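Local coordinates for Blr3880 protein (Bradyrhizobium japonicum, PDB 2OOD) that probably catalyses the zinc-dependent hydrolytic deamination of guanine to xanthine, with release of ammonia, in purine degradation, at residues I235-A240 with G271-Y276; D254-Y259 with F282-K287. One frame throughout, in Å; residues are numbered along the deposited sequence.

Interaction 1 of 2, residues I235-A240 with G271-Y276; sequences ISENPA and GGHGVY. With GUN (guanine), chain C.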
ATOM      1  N   ILE A 235       9.198  -8.432  19.202  1.00 37.02           N
ATOM      2  CA  ILE A 235      10.199  -7.648  19.909  1.00 36.61           C
ATOM      3  C   ILE A 235      10.259  -6.195  19.435  1.00 36.94           C
ATOM      4  O   ILE A 235      10.316  -5.930  18.239  1.00 37.41           O
ATOM      5  CB  ILE A 235      11.599  -8.322  19.739  1.00 35.37           C
ATOM      6  CG1 ILE A 235      12.653  -7.627  20.593  1.00 35.40           C
ATOM      7  CG2 ILE A 235      12.027  -8.281  18.286  1.00 34.18           C
ATOM      8  CD1 ILE A 235      14.003  -8.310  20.531  1.00 34.84           C
ATOM      9  N   SER A 236      10.208  -5.261  20.379  1.00 37.36           N
ATOM     10  CA  SER A 236      10.316  -3.832  20.077  1.00 38.38           C
ATOM     11  C   SER A 236       9.438  -3.283  18.953  1.00 39.36           C
ATOM     12  O   SER A 236       9.933  -2.566  18.082  1.00 39.04           O
ATOM     13  CB  SER A 236      11.768  -3.515  19.739  1.00 37.32           C
ATOM     14  OG  SER A 236      12.628  -4.081  20.705  1.00 38.02           O
ATOM     15  N   GLU A 237       8.142  -3.570  18.974  1.00 39.93           N
ATOM     16  CA  GLU A 237       7.277  -3.094  17.903  1.00 42.28           C
ATOM     17  C   GLU A 237       6.630  -1.725  18.108  1.00 42.91           C
ATOM     18  O   GLU A 237       6.452  -0.973  17.148  1.00 42.90           O
ATOM     19  CB  GLU A 237       6.183  -4.130  17.619  1.00 42.90           C
ATOM     20  CG  GLU A 237       5.018  -3.604  16.779  1.00 43.98           C
ATOM     21  CD  GLU A 237       3.911  -4.636  16.588  1.00 44.90           C
ATOM     22  OE1 GLU A 237       3.679  -5.449  17.513  1.00 45.90           O
ATOM     23  OE2 GLU A 237       3.263  -4.628  15.519  1.00 45.65           O
ATOM     24  N   ASN A 238       6.292  -1.397  19.349  1.00 42.93           N
ATOM     25  CA  ASN A 238       5.626  -0.133  19.650  1.00 43.75           C
ATOM     26  C   ASN A 238       6.301   0.566  20.839  1.00 44.15           C
ATOM     27  O   ASN A 238       6.820  -0.096  21.740  1.00 43.79           O
ATOM     28  CB  ASN A 238       4.153  -0.430  19.972  1.00 44.39           C
ATOM     29  CG  ASN A 238       3.341   0.819  20.268  1.00 45.30           C
ATOM     30  OD1 ASN A 238       2.818   1.470  19.357  1.00 45.69           O
ATOM     31  ND2 ASN A 238       3.235   1.164  21.550  1.00 45.76           N
ATOM     32  N   PRO A 239       6.315   1.914  20.853  1.00 44.85           N
ATOM     33  CA  PRO A 239       6.951   2.608  21.981  1.00 45.02           C
ATOM     34  C   PRO A 239       6.269   2.284  23.313  1.00 45.03           C
ATOM     35  O   PRO A 239       6.941   1.892  24.278  1.00 45.18           O
ATOM     36  CB  PRO A 239       6.849   4.090  21.593  1.00 44.30           C
ATOM     37  CG  PRO A 239       5.653   4.129  20.690  1.00 44.84           C
ATOM     38  CD  PRO A 239       5.829   2.879  19.853  1.00 44.55           C
ATOM     39  N   ALA A 240       4.946   2.433  23.369  1.00 42.72           N
ATOM     40  CA  ALA A 240       4.220   2.129  24.598  1.00 42.18           C
ATOM     41  C   ALA A 240       4.495   0.676  25.024  1.00 42.66           C
ATOM     42  O   ALA A 240       4.642   0.382  26.210  1.00 42.72           O
ATOM     43  CB  ALA A 240       2.722   2.349  24.394  1.00 41.16           C
ATOM     44  N   GLY A 271      12.263 -12.597  15.923  1.00 35.60           N
ATOM     45  CA  GLY A 271      11.654 -11.514  16.674  1.00 34.79           C
ATOM     46  C   GLY A 271      10.941 -10.595  15.704  1.00 34.11           C
ATOM     47  O   GLY A 271      11.586  -9.907  14.927  1.00 34.57           O
ATOM     48  N   GLY A 272       9.616 -10.574  15.744  1.00 33.54           N
ATOM     49  CA  GLY A 272       8.878  -9.736  14.819  1.00 34.53           C
ATOM     50  C   GLY A 272       8.954  -8.241  15.050  1.00 35.05           C
ATOM     51  O   GLY A 272       8.960  -7.792  16.192  1.00 35.25           O
ATOM     52  N   HIS A 273       9.017  -7.476  13.960  1.00 35.40           N
ATOM     53  CA  HIS A 273       9.058  -6.016  14.019  1.00 36.17           C
ATOM     54  C   HIS A 273      10.302  -5.440  14.695  1.00 38.78           C
ATOM     55  O   HIS A 273      10.304  -5.211  15.907  1.00 39.98           O
ATOM     56  CB  HIS A 273       7.838  -5.484  14.772  1.00 33.52           C
ATOM     57  CG  HIS A 273       6.536  -6.032  14.291  1.00 32.91           C
ATOM     58  ND1 HIS A 273       5.834  -6.988  14.988  1.00 32.19           N
ATOM     59  CD2 HIS A 273       5.783  -5.723  13.211  1.00 32.22           C
ATOM     60  CE1 HIS A 273       4.700  -7.239  14.362  1.00 31.93           C
ATOM     61  NE2 HIS A 273       4.642  -6.485  13.282  1.00 32.00           N
ATOM     62  N   GLY A 274      11.358  -5.179  13.944  1.00 39.21           N
ATOM     63  CA  GLY A 274      12.529  -4.611  14.598  1.00 42.58           C
ATOM     64  C   GLY A 274      12.171  -3.268  15.208  1.00 39.79           C
ATOM     65  O   GLY A 274      12.362  -3.045  16.374  1.00 43.82           O
ATOM     66  N   VAL A 275      11.621  -2.391  14.383  1.00 41.20           N
ATOM     67  CA  VAL A 275      11.200  -1.033  14.725  1.00 37.72           C
ATOM     68  C   VAL A 275      11.908  -0.240  15.829  1.00 35.99           C
ATOM     69  O   VAL A 275      12.413   0.845  15.565  1.00 35.48           O
ATOM     70  CB  VAL A 275       9.684  -0.977  14.969  1.00 35.64           C
ATOM     71  CG1 VAL A 275       9.191   0.443  14.738  1.00 33.89           C
ATOM     72  CG2 VAL A 275       8.973  -1.912  14.024  1.00 33.74           C
ATOM     73  N   TYR A 276      11.948  -0.749  17.053  1.00 35.17           N
ATOM     74  CA  TYR A 276      12.605  -0.006  18.122  1.00 34.09           C
ATOM     75  C   TYR A 276      13.837  -0.648  18.750  1.00 34.32           C
ATOM     76  O   TYR A 276      14.157  -0.387  19.908  1.00 34.49           O
ATOM     77  CB  TYR A 276      11.578   0.352  19.196  1.00 33.48           C
ATOM     78  CG  TYR A 276      10.602   1.392  18.704  1.00 35.14           C
ATOM     79  CD1 TYR A 276      10.994   2.712  18.532  1.00 35.11           C
ATOM     80  CD2 TYR A 276       9.316   1.044  18.323  1.00 35.91           C
ATOM     81  CE1 TYR A 276      10.133   3.660  17.984  1.00 36.76           C
ATOM     82  CE2 TYR A 276       8.444   1.984  17.775  1.00 37.76           C
ATOM     83  CZ  TYR A 276       8.863   3.291  17.604  1.00 38.33           C
ATOM     84  OH  TYR A 276       8.025   4.222  17.013  1.00 39.32           O
TER
HETATM   85  N9  GUN C 600       2.383  -9.256  19.925  1.00 63.26           N
HETATM   86  C8  GUN C 600       1.830  -8.514  20.915  1.00 63.96           C
HETATM   87  N7  GUN C 600       1.252  -7.455  20.428  1.00 64.25           N
HETATM   88  C5  GUN C 600       1.384  -7.444  19.083  1.00 63.49           C
HETATM   89  C6  GUN C 600       0.968  -6.560  18.035  1.00 62.71           C
HETATM   90  O6  GUN C 600       0.319  -5.535  18.271  1.00 62.78           O
HETATM   91  N1  GUN C 600       1.304  -6.901  16.726  1.00 60.92           N
HETATM   92  C2  GUN C 600       2.025  -8.052  16.448  1.00 59.16           C
HETATM   93  N2  GUN C 600       2.337  -8.374  15.137  1.00 54.36           N
HETATM   94  N3  GUN C 600       2.414  -8.871  17.410  1.00 60.63           N
HETATM   95  C4  GUN C 600       2.126  -8.608  18.727  1.00 63.12           C
HETATM   96  O   HOH W   1      14.391  -2.283  21.909  1.00 36.57           O
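Y276 N donates to S236 O, 2.9 Å away, and ties the loop after strand 230-234 to the loop after strand 269-272. A water bridges the same two residues. It accepts from S236 OG at 2.8 Å and donates to Y276 O. Further back, I235 N donates to G272 O at 3.1 Å in a nearly straight bond (165°). This bond carries the pairing of parallel strands 230-234 and 269-272 past the end of the first strand. I235 CG2 lies 3.6 Å from G271 CA. Strands 230-234 and 269-272 belong to the TIM-type barrel of the amidohydrolase family, and the loops after them help form the active site. Here the loops bring E237 and H273 side by side in the guanine pocket. The E237 carboxylate stacks on the H273 ring with the planes 15° apart. E237 OE2 stands 3.1 Å above the plane of the H273 imidazole, nearer its border than its centre. E237 CG adds a CH-pi contact to the same ring. E237 runs straight out from CG, which is anti to the backbone N (chi1 165°), and this carries E237 OE1 to 2.9 Å from N1 of guanine. H273 also meets the ring of the zinc ligand H79 edge-to-face, and its NE2 makes a weak hydrogen bond to D326, another zinc ligand. At the far end, P239 CD lies 3.5 Å from Y276 CE2. N238 is the N-cap of helix 239-248. Y276 OH is hydrogen-bonded to S304 O, and I357 of the second subunit packs against Y276.

Interaction 2 of 2, residues D254-Y259 with F282-K287; sequences DYLGVY and FRRMSK
This is a helix-helix contact in the outer layer of the barrel, with a salt bridge beside a small apolar patch. Helices 255-260 and 279-288 run in similar directions, their short segments 34° apart and 11.1 Å between axes at closest approach. The R284 guanidinium meets the D254 carboxylate end-on, with the two planes 14° apart. R284 NH2 donates to D254 OD1 at 2.8 Å, and R284 NH1 to D254 OD2 at 3.1 Å. Both oxygens are met on their syn sides, somewhat out of the carboxylate plane. A weaker bond runs from R284 NH2 to D254 OD2. R284 CG is anti to the carbonyl carbon (chi1 -58°), and two kinks further along the chain turn the guanidinium toward D254. D254 is also the N-cap of helix 255-260, where OD1 takes a weak capping bond from G257 N. The helices flank strand 269-272 in chain order, as expected of consecutive strand-helix units in a TIM-type barrel. The L256 and R284 side chains run alongside in opposite senses, and L256 CD2 lies over one face of the guanidinium, 3.8 Å from R284 NH2. L256 CD2 also touches CG of M285, a selenomethionine, at 3.5 Å. R284 NH2 has a second anionic partner in E260. A leucine in place of R284 would probably leave D254 and E260 without their shared positive mate, and the D254 carboxylate freer to turn. E281, on the second helix, accepts from L256 N.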
ATOM      1  N   ASP A 254      17.150  -4.115  28.005  1.00 43.36           N
ATOM      2  CA  ASP A 254      16.462  -3.866  26.742  1.00 42.16           C
ATOM      3  C   ASP A 254      15.504  -5.007  26.394  1.00 41.22           C
ATOM      4  O   ASP A 254      15.576  -6.095  26.971  1.00 40.79           O
ATOM      5  CB  ASP A 254      17.476  -3.640  25.607  1.00 41.69           C
ATOM      6  CG  ASP A 254      18.613  -4.649  25.617  1.00 42.00           C
ATOM      7  OD1 ASP A 254      18.362  -5.823  25.959  1.00 42.78           O
ATOM      8  OD2 ASP A 254      19.754  -4.273  25.269  1.00 40.84           O
ATOM      9  N   TYR A 255      14.603  -4.757  25.448  1.00 40.36           N
ATOM     10  CA  TYR A 255      13.629  -5.765  25.060  1.00 39.29           C
ATOM     11  C   TYR A 255      14.287  -7.106  24.717  1.00 39.81           C
ATOM     12  O   TYR A 255      13.829  -8.162  25.166  1.00 38.82           O
ATOM     13  CB  TYR A 255      12.799  -5.246  23.885  1.00 40.84           C
ATOM     14  CG  TYR A 255      11.397  -5.816  23.811  1.00 42.11           C
ATOM     15  CD1 TYR A 255      10.311  -4.996  23.520  1.00 42.68           C
ATOM     16  CD2 TYR A 255      11.157  -7.173  23.998  1.00 42.38           C
ATOM     17  CE1 TYR A 255       9.020  -5.514  23.412  1.00 43.31           C
ATOM     18  CE2 TYR A 255       9.870  -7.703  23.890  1.00 42.98           C
ATOM     19  CZ  TYR A 255       8.806  -6.871  23.593  1.00 43.45           C
ATOM     20  OH  TYR A 255       7.534  -7.399  23.446  1.00 44.03           O
ATOM     21  N   LEU A 256      15.356  -7.072  23.926  1.00 38.77           N
ATOM     22  CA  LEU A 256      16.051  -8.303  23.562  1.00 38.23           C
ATOM     23  C   LEU A 256      16.629  -8.965  24.814  1.00 39.29           C
ATOM     24  O   LEU A 256      16.750 -10.185  24.882  1.00 39.62           O
ATOM     25  CB  LEU A 256      17.178  -8.001  22.569  1.00 37.54           C
ATOM     26  CG  LEU A 256      18.030  -9.172  22.069  1.00 36.49           C
ATOM     27  CD1 LEU A 256      17.168 -10.163  21.327  1.00 36.09           C
ATOM     28  CD2 LEU A 256      19.113  -8.659  21.153  1.00 35.50           C
ATOM     29  N   GLY A 257      16.979  -8.152  25.805  1.00 40.40           N
ATOM     30  CA  GLY A 257      17.550  -8.674  27.035  1.00 40.35           C
ATOM     31  C   GLY A 257      16.616  -9.603  27.782  1.00 41.46           C
ATOM     32  O   GLY A 257      17.064 -10.541  28.448  1.00 42.44           O
ATOM     33  N   VAL A 258      15.315  -9.344  27.680  1.00 40.97           N
ATOM     34  CA  VAL A 258      14.327 -10.174  28.349  1.00 39.60           C
ATOM     35  C   VAL A 258      14.395 -11.609  27.837  1.00 40.61           C
ATOM     36  O   VAL A 258      14.359 -12.553  28.624  1.00 41.53           O
ATOM     37  CB  VAL A 258      12.907  -9.642  28.116  1.00 40.14           C
ATOM     38  CG1 VAL A 258      11.894 -10.532  28.833  1.00 38.85           C
ATOM     39  CG2 VAL A 258      12.807  -8.205  28.601  1.00 39.66           C
ATOM     40  N   TYR A 259      14.494 -11.770  26.519  1.00 40.64           N
ATOM     41  CA  TYR A 259      14.559 -13.096  25.913  1.00 40.22           C
ATOM     42  C   TYR A 259      15.899 -13.786  26.115  1.00 40.97           C
ATOM     43  O   TYR A 259      15.953 -15.012  26.140  1.00 41.71           O
ATOM     44  CB  TYR A 259      14.256 -13.029  24.414  1.00 38.56           C
ATOM     45  CG  TYR A 259      12.872 -12.518  24.104  1.00 36.08           C
ATOM     46  CD1 TYR A 259      11.751 -13.117  24.655  1.00 35.05           C
ATOM     47  CD2 TYR A 259      12.686 -11.419  23.283  1.00 35.04           C
ATOM     48  CE1 TYR A 259      10.479 -12.627  24.401  1.00 33.89           C
ATOM     49  CE2 TYR A 259      11.421 -10.923  23.021  1.00 33.40           C
ATOM     50  CZ  TYR A 259      10.322 -11.528  23.584  1.00 33.91           C
ATOM     51  OH  TYR A 259       9.062 -11.017  23.345  1.00 34.73           O
ATOM     52  N   PHE A 282      20.809  -5.077  17.622  1.00 35.23           N
ATOM     53  CA  PHE A 282      21.010  -5.662  16.306  1.00 34.61           C
ATOM     54  C   PHE A 282      22.318  -6.443  16.311  1.00 36.27           C
ATOM     55  O   PHE A 282      22.356  -7.593  15.878  1.00 36.76           O
ATOM     56  CB  PHE A 282      21.062  -4.585  15.218  1.00 33.02           C
ATOM     57  CG  PHE A 282      19.715  -4.210  14.661  1.00 32.37           C
ATOM     58  CD1 PHE A 282      18.886  -5.170  14.096  1.00 32.28           C
ATOM     59  CD2 PHE A 282      19.289  -2.889  14.657  1.00 32.47           C
ATOM     60  CE1 PHE A 282      17.652  -4.817  13.532  1.00 31.32           C
ATOM     61  CE2 PHE A 282      18.055  -2.532  14.093  1.00 32.11           C
ATOM     62  CZ  PHE A 282      17.242  -3.503  13.531  1.00 31.02           C
ATOM     63  N   ARG A 283      23.391  -5.825  16.803  1.00 36.55           N
ATOM     64  CA  ARG A 283      24.684  -6.497  16.841  1.00 36.81           C
ATOM     65  C   ARG A 283      24.636  -7.796  17.635  1.00 36.19           C
ATOM     66  O   ARG A 283      25.261  -8.777  17.247  1.00 36.61           O
ATOM     67  CB  ARG A 283      25.769  -5.585  17.423  1.00 37.72           C
ATOM     68  CG  ARG A 283      26.274  -4.498  16.472  1.00 41.36           C
ATOM     69  CD  ARG A 283      27.578  -3.861  16.980  1.00 45.52           C
ATOM     70  NE  ARG A 283      27.446  -3.357  18.352  1.00 49.29           N
ATOM     71  CZ  ARG A 283      26.971  -2.154  18.680  1.00 50.88           C
ATOM     72  NH1 ARG A 283      26.587  -1.299  17.728  1.00 52.54           N
ATOM     73  NH2 ARG A 283      26.843  -1.819  19.963  1.00 51.14           N
ATOM     74  N   ARG A 284      23.902  -7.811  18.741  1.00 35.67           N
ATOM     75  CA  ARG A 284      23.810  -9.013  19.560  1.00 36.42           C
ATOM     76  C   ARG A 284      23.129 -10.144  18.796  1.00 39.08           C
ATOM     77  O   ARG A 284      23.584 -11.289  18.831  1.00 38.94           O
ATOM     78  CB  ARG A 284      23.045  -8.731  20.857  1.00 35.26           C
ATOM     79  CG  ARG A 284      23.658  -7.636  21.709  1.00 33.46           C
ATOM     80  CD  ARG A 284      23.622  -8.002  23.165  1.00 32.37           C
ATOM     81  NE  ARG A 284      22.268  -8.081  23.695  1.00 33.62           N
ATOM     82  CZ  ARG A 284      21.499  -7.023  23.929  1.00 34.80           C
ATOM     83  NH1 ARG A 284      21.954  -5.805  23.671  1.00 33.82           N
ATOM     84  NH2 ARG A 284      20.286  -7.181  24.444  1.00 35.56           N
HETATM   85  N   MSE A 285      22.035  -9.828  18.110  1.00 40.13           N
HETATM   86  CA  MSE A 285      21.319 -10.840  17.341  1.00 41.11           C
HETATM   87  C   MSE A 285      22.221 -11.372  16.231  1.00 41.29           C
HETATM   88  O   MSE A 285      22.331 -12.580  16.031  1.00 40.73           O
HETATM   89  CB  MSE A 285      20.048 -10.247  16.744  1.00 43.50           C
HETATM   90  CG  MSE A 285      19.074  -9.761  17.794  1.00 48.91           C
HETATM   91 SE   MSE A 285      17.473  -8.975  17.002  1.00 54.74          SE
HETATM   92  CE  MSE A 285      16.563 -10.634  16.514  1.00 56.79           C
ATOM     93  N   SER A 286      22.876 -10.462  15.517  1.00 41.03           N
ATOM     94  CA  SER A 286      23.775 -10.850  14.445  1.00 40.91           C
ATOM     95  C   SER A 286      24.790 -11.861  14.976  1.00 41.88           C
ATOM     96  O   SER A 286      25.073 -12.876  14.337  1.00 42.74           O
ATOM     97  CB  SER A 286      24.502  -9.618  13.901  1.00 41.32           C
ATOM     98  OG  SER A 286      25.454  -9.971  12.913  1.00 40.60           O
ATOM     99  N   LYS A 287      25.320 -11.579  16.162  1.00 42.25           N
ATOM    100  CA  LYS A 287      26.311 -12.436  16.805  1.00 42.12           C
ATOM    101  C   LYS A 287      25.757 -13.806  17.202  1.00 41.27           C
ATOM    102  O   LYS A 287      26.372 -14.828  16.913  1.00 41.35           O
ATOM    103  CB  LYS A 287      26.875 -11.716  18.034  1.00 43.75           C
ATOM    104  CG  LYS A 287      27.992 -12.446  18.762  1.00 46.85           C
ATOM    105  CD  LYS A 287      29.215 -12.645  17.870  1.00 50.86           C
ATOM    106  CE  LYS A 287      30.503 -12.829  18.702  1.00 53.26           C
ATOM    107  NZ  LYS A 287      30.471 -14.008  19.644  1.00 54.73           N
TER

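Overall arrangement
Interaction 1 is a buried contact at the active-site end of the barrel, joining the loops after strands 230-234 and 269-272. Interaction 2 is partly buried in the helical outer layer and joins the helices before and after strand 269-272 in the chain. Their segments alternate along the chain, and their centres are about 12 Å apart. They touch directly: I235 packs on Y255, L256 and Y259, and S236 on Y255. Helix 255-260 therefore backs the loop that carries E237. Residues 235-240 and 271-276 meet through backbone bonds, a bridging water and a carboxylate-imidazole stack beside guanine. Residues 254-259 and 282-287 are joined mainly by side chains, through a salt bridge and an apolar touch. The second subunit touches only interaction 1.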